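Local coordinates for putative uncharacterized protein (Toxoplasma gondii, PDB 4FBD) that is of unknown function but belongs to the DUF3228 family and forms an assembly of two chains in the crystal, at residues Glu81-Tyr86 and His92-Asn97; Gly104-Thr109 and Asp142-Ala147. All coordinates share one frame; numbering follows the deposited sequence.

Contact 1. Residues Glu81-Tyr86 and His92-Asn97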
ATOM      1  N   GLU A  81     -12.898  30.467   7.145  1.00 44.94           N
ATOM      2  CA  GLU A  81     -12.271  30.087   8.384  1.00 46.22           C
ATOM      3  C   GLU A  81     -10.828  29.719   8.182  1.00 44.57           C
ATOM      4  O   GLU A  81     -10.454  29.180   7.151  1.00 44.46           O
ATOM      5  CB  GLU A  81     -12.971  28.822   8.931  1.00 47.55           C
ATOM      6  CG  GLU A  81     -14.429  28.988   9.344  1.00 52.36           C
ATOM      7  CD  GLU A  81     -15.163  27.653   9.448  1.00 53.51           C
ATOM      8  OE1 GLU A  81     -15.213  26.922   8.423  1.00 46.96           O
ATOM      9  OE2 GLU A  81     -15.713  27.348  10.535  1.00 53.71           O
ATOM     10  N   PHE A  82     -10.028  29.967   9.198  1.00 45.94           N
ATOM     11  CA  PHE A  82      -8.641  29.565   9.209  1.00 47.00           C
ATOM     12  C   PHE A  82      -8.569  28.325  10.102  1.00 48.31           C
ATOM     13  O   PHE A  82      -9.200  28.296  11.152  1.00 50.40           O
ATOM     14  CB  PHE A  82      -7.791  30.716   9.744  1.00 49.90           C
ATOM     15  CG  PHE A  82      -7.615  31.854   8.747  1.00 49.27           C
ATOM     16  CD1 PHE A  82      -8.692  32.678   8.409  1.00 50.41           C
ATOM     17  CD2 PHE A  82      -6.374  32.097   8.162  1.00 48.82           C
ATOM     18  CE1 PHE A  82      -8.544  33.726   7.504  1.00 53.02           C
ATOM     19  CE2 PHE A  82      -6.193  33.148   7.246  1.00 48.25           C
ATOM     20  CZ  PHE A  82      -7.280  33.970   6.913  1.00 52.02           C
ATOM     21  N   PHE A  83      -7.866  27.281   9.673  1.00 47.95           N
ATOM     22  CA  PHE A  83      -7.761  26.059  10.483  1.00 52.29           C
ATOM     23  C   PHE A  83      -6.333  25.837  10.963  1.00 56.72           C
ATOM     24  O   PHE A  83      -5.392  25.889  10.179  1.00 54.22           O
ATOM     25  CB  PHE A  83      -8.252  24.828   9.703  1.00 49.05           C
ATOM     26  CG  PHE A  83      -9.665  24.935   9.255  1.00 46.10           C
ATOM     27  CD1 PHE A  83     -10.698  24.618  10.115  1.00 50.42           C
ATOM     28  CD2 PHE A  83      -9.973  25.403   7.990  1.00 42.02           C
ATOM     29  CE1 PHE A  83     -12.030  24.745   9.714  1.00 50.21           C
ATOM     30  CE2 PHE A  83     -11.288  25.522   7.583  1.00 43.98           C
ATOM     31  CZ  PHE A  83     -12.323  25.190   8.453  1.00 44.29           C
ATOM     32  N   GLN A  84      -6.195  25.580  12.258  1.00 65.97           N
ATOM     33  CA  GLN A  84      -4.892  25.343  12.891  1.00 73.07           C
ATOM     34  C   GLN A  84      -4.263  24.126  12.200  1.00 74.59           C
ATOM     35  O   GLN A  84      -4.929  23.109  12.032  1.00 73.73           O
ATOM     36  CB  GLN A  84      -5.071  25.085  14.395  1.00 77.87           C
ATOM     37  CG  GLN A  84      -3.871  25.476  15.257  1.00 85.26           C
ATOM     38  CD  GLN A  84      -2.567  24.894  14.761  1.00 89.99           C
ATOM     39  OE1 GLN A  84      -2.433  23.673  14.597  1.00 90.92           O
ATOM     40  NE2 GLN A  84      -1.584  25.770  14.524  1.00 89.24           N
ATOM     41  N   GLY A  85      -2.993  24.239  11.797  1.00 77.59           N
ATOM     42  CA  GLY A  85      -2.290  23.164  11.071  1.00 79.51           C
ATOM     43  C   GLY A  85      -1.928  21.897  11.847  1.00 83.89           C
ATOM     44  O   GLY A  85      -2.331  20.795  11.476  1.00 85.16           O
ATOM     45  N   TYR A  86      -1.147  22.062  12.905  1.00 88.64           N
ATOM     46  CA  TYR A  86      -0.676  20.954  13.778  1.00 94.03           C
ATOM     47  C   TYR A  86       0.319  21.546  14.764  1.00 96.49           C
ATOM     48  O   TYR A  86       0.227  21.329  15.972  1.00100.12           O
ATOM     49  CB  TYR A  86      -0.045  19.768  12.998  1.00 95.24           C
ATOM     50  CG  TYR A  86       0.953  20.143  11.903  1.00 99.26           C
ATOM     51  CD1 TYR A  86       2.280  20.480  12.209  1.00105.85           C
ATOM     52  CD2 TYR A  86       0.572  20.126  10.553  1.00 99.47           C
ATOM     53  CE1 TYR A  86       3.187  20.820  11.206  1.00107.66           C
ATOM     54  CE2 TYR A  86       1.469  20.458   9.547  1.00101.13           C
ATOM     55  CZ  TYR A  86       2.772  20.804   9.874  1.00106.19           C
ATOM     56  OH  TYR A  86       3.656  21.129   8.868  1.00107.70           O
ATOM     57  N   HIS A  92      -4.139  26.855   7.704  1.00 45.69           N
ATOM     58  CA  HIS A  92      -4.648  26.797   6.350  1.00 43.76           C
ATOM     59  C   HIS A  92      -6.099  27.228   6.211  1.00 41.81           C
ATOM     60  O   HIS A  92      -6.845  27.215   7.169  1.00 44.21           O
ATOM     61  CB  HIS A  92      -4.421  25.391   5.788  1.00 43.63           C
ATOM     62  CG  HIS A  92      -5.233  24.332   6.452  1.00 44.46           C
ATOM     63  ND1 HIS A  92      -6.284  23.701   5.818  1.00 44.95           N
ATOM     64  CD2 HIS A  92      -5.177  23.814   7.702  1.00 45.10           C
ATOM     65  CE1 HIS A  92      -6.820  22.817   6.639  1.00 44.01           C
ATOM     66  NE2 HIS A  92      -6.172  22.869   7.789  1.00 48.45           N
ATOM     67  N   LEU A  93      -6.476  27.647   5.012  1.00 39.37           N
ATOM     68  CA  LEU A  93      -7.849  28.027   4.749  1.00 40.25           C
ATOM     69  C   LEU A  93      -8.268  27.570   3.356  1.00 40.05           C
ATOM     70  O   LEU A  93      -7.427  27.380   2.477  1.00 41.09           O
ATOM     71  CB  LEU A  93      -8.055  29.537   4.830  1.00 41.18           C
ATOM     72  CG  LEU A  93      -7.192  30.361   3.887  1.00 40.99           C
ATOM     73  CD1 LEU A  93      -7.800  31.746   3.620  1.00 37.48           C
ATOM     74  CD2 LEU A  93      -5.760  30.448   4.458  1.00 36.99           C
ATOM     75  N   TYR A  94      -9.575  27.426   3.183  1.00 39.00           N
ATOM     76  CA  TYR A  94     -10.189  27.039   1.925  1.00 37.94           C
ATOM     77  C   TYR A  94     -10.864  28.218   1.323  1.00 37.52           C
ATOM     78  O   TYR A  94     -11.568  28.910   2.012  1.00 42.28           O
ATOM     79  CB  TYR A  94     -11.254  25.972   2.164  1.00 38.93           C
ATOM     80  CG  TYR A  94     -10.636  24.773   2.744  1.00 38.06           C
ATOM     81  CD1 TYR A  94      -9.937  23.895   1.937  1.00 42.07           C
ATOM     82  CD2 TYR A  94     -10.674  24.538   4.095  1.00 37.54           C
ATOM     83  CE1 TYR A  94      -9.316  22.806   2.458  1.00 41.63           C
ATOM     84  CE2 TYR A  94     -10.070  23.420   4.628  1.00 40.82           C
ATOM     85  CZ  TYR A  94      -9.390  22.565   3.788  1.00 37.01           C
ATOM     86  OH  TYR A  94      -8.737  21.494   4.273  1.00 40.44           O
ATOM     87  N   ILE A  95     -10.612  28.472   0.047  1.00 37.64           N
ATOM     88  CA  ILE A  95     -11.246  29.549  -0.666  1.00 37.78           C
ATOM     89  C   ILE A  95     -11.760  28.981  -2.021  1.00 39.05           C
ATOM     90  O   ILE A  95     -11.309  27.905  -2.478  1.00 39.45           O
ATOM     91  CB  ILE A  95     -10.260  30.709  -0.944  1.00 38.75           C
ATOM     92  CG1 ILE A  95      -9.183  30.276  -1.952  1.00 40.78           C
ATOM     93  CG2 ILE A  95      -9.584  31.205   0.358  1.00 33.63           C
ATOM     94  CD1 ILE A  95      -8.232  31.420  -2.393  1.00 36.33           C
ATOM     95  N   PRO A  96     -12.703  29.676  -2.650  1.00 39.24           N
ATOM     96  CA  PRO A  96     -13.143  29.253  -3.983  1.00 41.22           C
ATOM     97  C   PRO A  96     -11.977  29.210  -4.985  1.00 42.21           C
ATOM     98  O   PRO A  96     -11.052  30.028  -4.909  1.00 41.46           O
ATOM     99  CB  PRO A  96     -14.127  30.352  -4.396  1.00 43.26           C
ATOM    100  CG  PRO A  96     -14.635  30.931  -3.076  1.00 42.92           C
ATOM    101  CD  PRO A  96     -13.450  30.848  -2.149  1.00 40.35           C
ATOM    102  N   ASN A  97     -12.021  28.245  -5.897  1.00 43.41           N
ATOM    103  CA  ASN A  97     -10.978  28.052  -6.885  1.00 44.18           C
ATOM    104  C   ASN A  97     -11.155  29.018  -8.053  1.00 44.89           C
ATOM    105  O   ASN A  97     -11.768  28.687  -9.062  1.00 48.00           O
ATOM    106  CB  ASN A  97     -11.028  26.602  -7.363  1.00 45.45           C
ATOM    107  CG  ASN A  97      -9.891  26.253  -8.288  1.00 47.41           C
ATOM    108  OD1 ASN A  97      -8.988  27.068  -8.516  1.00 46.44           O
ATOM    109  ND2 ASN A  97      -9.914  25.027  -8.821  1.00 45.33           N
TER
HETATM  110  O   HOH W   1     -11.624  28.154   4.937  1.00 38.42           O
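Phe83 pairs with His92 across an antiparallel beta hairpin made by strands 82-84 and 90-96. Two backbone bonds join this pair. Phe83 N donates to His92 O at 2.7 Å, almost straight. His92 N returns a bond to Phe83 O at 2.9 Å. One face of the hairpin carries an aromatic cluster of Phe83, His92 and Tyr94. In His92, CG sits between the backbone N and the carbonyl carbon (chi1 67°), which sets the imidazole beside Phe83 CB. His92 NE2 is then 3.4 Å from Phe83 CB. The ring planes of Phe83 and His92 are 39° apart. His92 ND1 bonds outward to Asp151 on the next strand, which helps to fix the ring's rotation. Phe83 and Tyr94 cross at about a right angle, and Phe83 CE2 meets the edge of the Tyr94 ring at CD2, 3.7 Å away. On the other face, Phe82 and Leu93 lie side by side and point the same way. Leu93 CD2 is 3.9 Å from Phe82 CE2, and Leu93 CD1 lies over one face of the phenyl ring. Beyond the direct backbone bonds a water bridges the strands. It lies 2.7 Å from Glu81 O and accepts from Tyr94 N at 2.8 Å.

Contact 2. Residues Gly104-Thr109 and Asp142-Ala147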
ATOM      1  N   GLY A 104      -5.398  16.853  -7.976  1.00 34.41           N
ATOM      2  CA  GLY A 104      -4.301  15.886  -8.139  1.00 34.22           C
ATOM      3  C   GLY A 104      -4.807  14.477  -8.229  1.00 35.04           C
ATOM      4  O   GLY A 104      -4.026  13.554  -8.381  1.00 36.69           O
ATOM      5  N   SER A 105      -6.122  14.299  -8.158  1.00 35.56           N
ATOM      6  CA  SER A 105      -6.698  12.971  -8.216  1.00 33.18           C
ATOM      7  C   SER A 105      -8.145  12.958  -8.728  1.00 32.17           C
ATOM      8  O   SER A 105      -8.780  13.993  -8.854  1.00 30.37           O
ATOM      9  CB  SER A 105      -6.634  12.376  -6.830  1.00 33.90           C
ATOM     10  OG  SER A 105      -7.316  13.207  -5.946  1.00 38.73           O
ATOM     11  N   LEU A 106      -8.638  11.756  -9.036  1.00 31.02           N
ATOM     12  CA  LEU A 106      -9.985  11.546  -9.553  1.00 30.37           C
ATOM     13  C   LEU A 106     -10.693  10.434  -8.785  1.00 30.34           C
ATOM     14  O   LEU A 106     -10.040   9.566  -8.202  1.00 28.82           O
ATOM     15  CB  LEU A 106      -9.949  11.142 -11.037  1.00 27.42           C
ATOM     16  CG  LEU A 106      -9.518  12.200 -12.052  1.00 31.43           C
ATOM     17  CD1 LEU A 106      -9.023  11.550 -13.320  1.00 26.61           C
ATOM     18  CD2 LEU A 106     -10.650  13.185 -12.342  1.00 32.54           C
ATOM     19  N   PRO A 107     -12.026  10.461  -8.799  1.00 30.91           N
ATOM     20  CA  PRO A 107     -12.809   9.428  -8.157  1.00 33.15           C
ATOM     21  C   PRO A 107     -12.762   8.146  -8.970  1.00 33.39           C
ATOM     22  O   PRO A 107     -12.674   8.186 -10.204  1.00 33.34           O
ATOM     23  CB  PRO A 107     -14.247   9.983  -8.132  1.00 32.80           C
ATOM     24  CG  PRO A 107     -14.257  11.217  -8.984  1.00 36.25           C
ATOM     25  CD  PRO A 107     -12.831  11.638  -9.213  1.00 35.98           C
ATOM     26  N   ILE A 108     -12.790   7.022  -8.282  1.00 31.86           N
ATOM     27  CA  ILE A 108     -12.794   5.742  -8.962  1.00 33.97           C
ATOM     28  C   ILE A 108     -14.242   5.349  -9.064  1.00 34.18           C
ATOM     29  O   ILE A 108     -14.901   5.276  -8.046  1.00 37.73           O
ATOM     30  CB  ILE A 108     -12.020   4.697  -8.154  1.00 32.53           C
ATOM     31  CG1 ILE A 108     -10.559   5.132  -8.010  1.00 33.10           C
ATOM     32  CG2 ILE A 108     -12.052   3.367  -8.863  1.00 36.08           C
ATOM     33  CD1 ILE A 108      -9.846   4.466  -6.854  1.00 27.66           C
ATOM     34  N   THR A 109     -14.748   5.143 -10.275  1.00 34.15           N
ATOM     35  CA  THR A 109     -16.141   4.725 -10.471  1.00 35.48           C
ATOM     36  C   THR A 109     -16.188   3.357 -11.144  1.00 36.49           C
ATOM     37  O   THR A 109     -15.161   2.830 -11.554  1.00 33.83           O
ATOM     38  CB  THR A 109     -16.867   5.665 -11.384  1.00 35.84           C
ATOM     39  OG1 THR A 109     -16.271   5.584 -12.679  1.00 35.86           O
ATOM     40  CG2 THR A 109     -16.789   7.124 -10.870  1.00 36.85           C
ATOM     41  N   ASP A 142      -9.153  13.854 -20.148  1.00 32.21           N
ATOM     42  CA  ASP A 142     -10.567  14.023 -20.527  1.00 32.24           C
ATOM     43  C   ASP A 142     -11.525  13.868 -19.343  1.00 31.52           C
ATOM     44  O   ASP A 142     -12.736  13.683 -19.533  1.00 33.03           O
ATOM     45  CB  ASP A 142     -10.929  13.003 -21.623  1.00 33.09           C
ATOM     46  CG  ASP A 142     -10.206  13.265 -22.963  1.00 35.60           C
ATOM     47  OD1 ASP A 142     -10.096  14.422 -23.390  1.00 36.72           O
ATOM     48  OD2 ASP A 142      -9.798  12.291 -23.613  1.00 36.27           O
ATOM     49  N   ALA A 143     -10.999  13.937 -18.127  1.00 32.15           N
ATOM     50  CA  ALA A 143     -11.811  13.778 -16.901  1.00 31.20           C
ATOM     51  C   ALA A 143     -11.628  14.897 -15.905  1.00 31.53           C
ATOM     52  O   ALA A 143     -12.574  15.301 -15.239  1.00 34.44           O
ATOM     53  CB  ALA A 143     -11.467  12.441 -16.220  1.00 32.09           C
ATOM     54  N   LEU A 144     -10.403  15.373 -15.757  1.00 31.35           N
ATOM     55  CA  LEU A 144     -10.110  16.457 -14.806  1.00 31.28           C
ATOM     56  C   LEU A 144     -10.795  17.804 -15.094  1.00 31.66           C
ATOM     57  O   LEU A 144     -10.759  18.317 -16.193  1.00 32.26           O
ATOM     58  CB  LEU A 144      -8.627  16.708 -14.770  1.00 31.37           C
ATOM     59  CG  LEU A 144      -7.790  15.661 -14.077  1.00 33.39           C
ATOM     60  CD1 LEU A 144      -6.360  15.801 -14.575  1.00 37.56           C
ATOM     61  CD2 LEU A 144      -7.893  15.837 -12.571  1.00 35.24           C
ATOM     62  N   MET A 145     -11.346  18.399 -14.053  1.00 43.43           N
ATOM     63  CA  MET A 145     -12.007  19.660 -14.156  1.00 42.20           C
ATOM     64  C   MET A 145     -11.529  20.509 -12.981  1.00 42.68           C
ATOM     65  O   MET A 145     -10.945  19.968 -12.037  1.00 41.63           O
ATOM     66  CB  MET A 145     -13.514  19.433 -14.063  1.00 40.71           C
ATOM     67  CG  MET A 145     -14.135  18.895 -15.331  1.00 44.28           C
ATOM     68  SD  MET A 145     -14.123  20.113 -16.666  1.00 47.28           S
ATOM     69  CE  MET A 145     -15.238  21.334 -16.012  1.00 45.47           C
ATOM     70  N   PRO A 146     -11.750  21.835 -13.049  1.00 42.92           N
ATOM     71  CA  PRO A 146     -11.378  22.714 -11.952  1.00 43.53           C
ATOM     72  C   PRO A 146     -11.990  22.253 -10.664  1.00 42.04           C
ATOM     73  O   PRO A 146     -13.166  21.948 -10.628  1.00 42.17           O
ATOM     74  CB  PRO A 146     -11.977  24.058 -12.369  1.00 43.24           C
ATOM     75  CG  PRO A 146     -11.831  24.051 -13.832  1.00 44.53           C
ATOM     76  CD  PRO A 146     -12.065  22.607 -14.264  1.00 44.56           C
ATOM     77  N   ALA A 147     -11.178  22.193  -9.622  1.00 43.40           N
ATOM     78  CA  ALA A 147     -11.636  21.785  -8.288  1.00 41.35           C
ATOM     79  C   ALA A 147     -12.477  22.861  -7.672  1.00 39.97           C
ATOM     80  O   ALA A 147     -12.340  24.026  -7.987  1.00 42.38           O
ATOM     81  CB  ALA A 147     -10.442  21.501  -7.385  1.00 41.96           C
TER
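Leu106 and Leu144 cross at about a right angle, and their branched ends meet. The closest atoms are Leu106 CD2 and Leu144 CD2, 3.8 Å apart. Leu144 CD2 also lies 4.0 Å from Leu106 CG, so this one methyl rests against the fork of the other leucine. Ala143 touches both branches of Leu106. Ala143 CB is 3.9 Å from Leu106 CD1 and 4.0 Å from Leu106 CD2. Leu106 CB points toward the 142-147 segment. Its CG stands beside the backbone N and opposite the carbonyl carbon (chi1 -69°), and from there both methyls reach the alanine. Strand 105-107 is an outermost strand of a four-stranded mixed sheet within the chain, next to strand 232-235. Segment 142-147 has no regular structure. It belongs to the connection from helix 137-140 to strand 149-156, so the contact packs an edge strand against a loop through side chains. Leu106 is buried, with Phe135, Tyr139 and Ala140 also against it. Leu144 CB points neither at the strand nor away from it; the branch beyond it brings CD2 to Leu106. Leu144 CD2 is also 4.2 Å from Ser105 O. Outside the two segments, the Leu144 side chain also touches Pro103, just ahead of strand 105-107.

In the fold
The two contacts follow each other along the chain, contact 1 closing before contact 2 opens. Their centres lie about 22 Å apart. Contact 1 lies within the five-stranded mixed sheet, at the margin where strand 82-84 is outermost. The strand of contact 2, 105-107, belongs to the four-stranded sheet and is at a margin of it. Segment 142-147 leads back into the first sheet through strand 149-156, the neighbour of strand 90-96. The contacts also meet directly: Asn97 ND2 probably donates a hydrogen bond to Ala147 O, 2.8 Å away. This probably links the chain just past strand 90-96 to the connection between the two sheets.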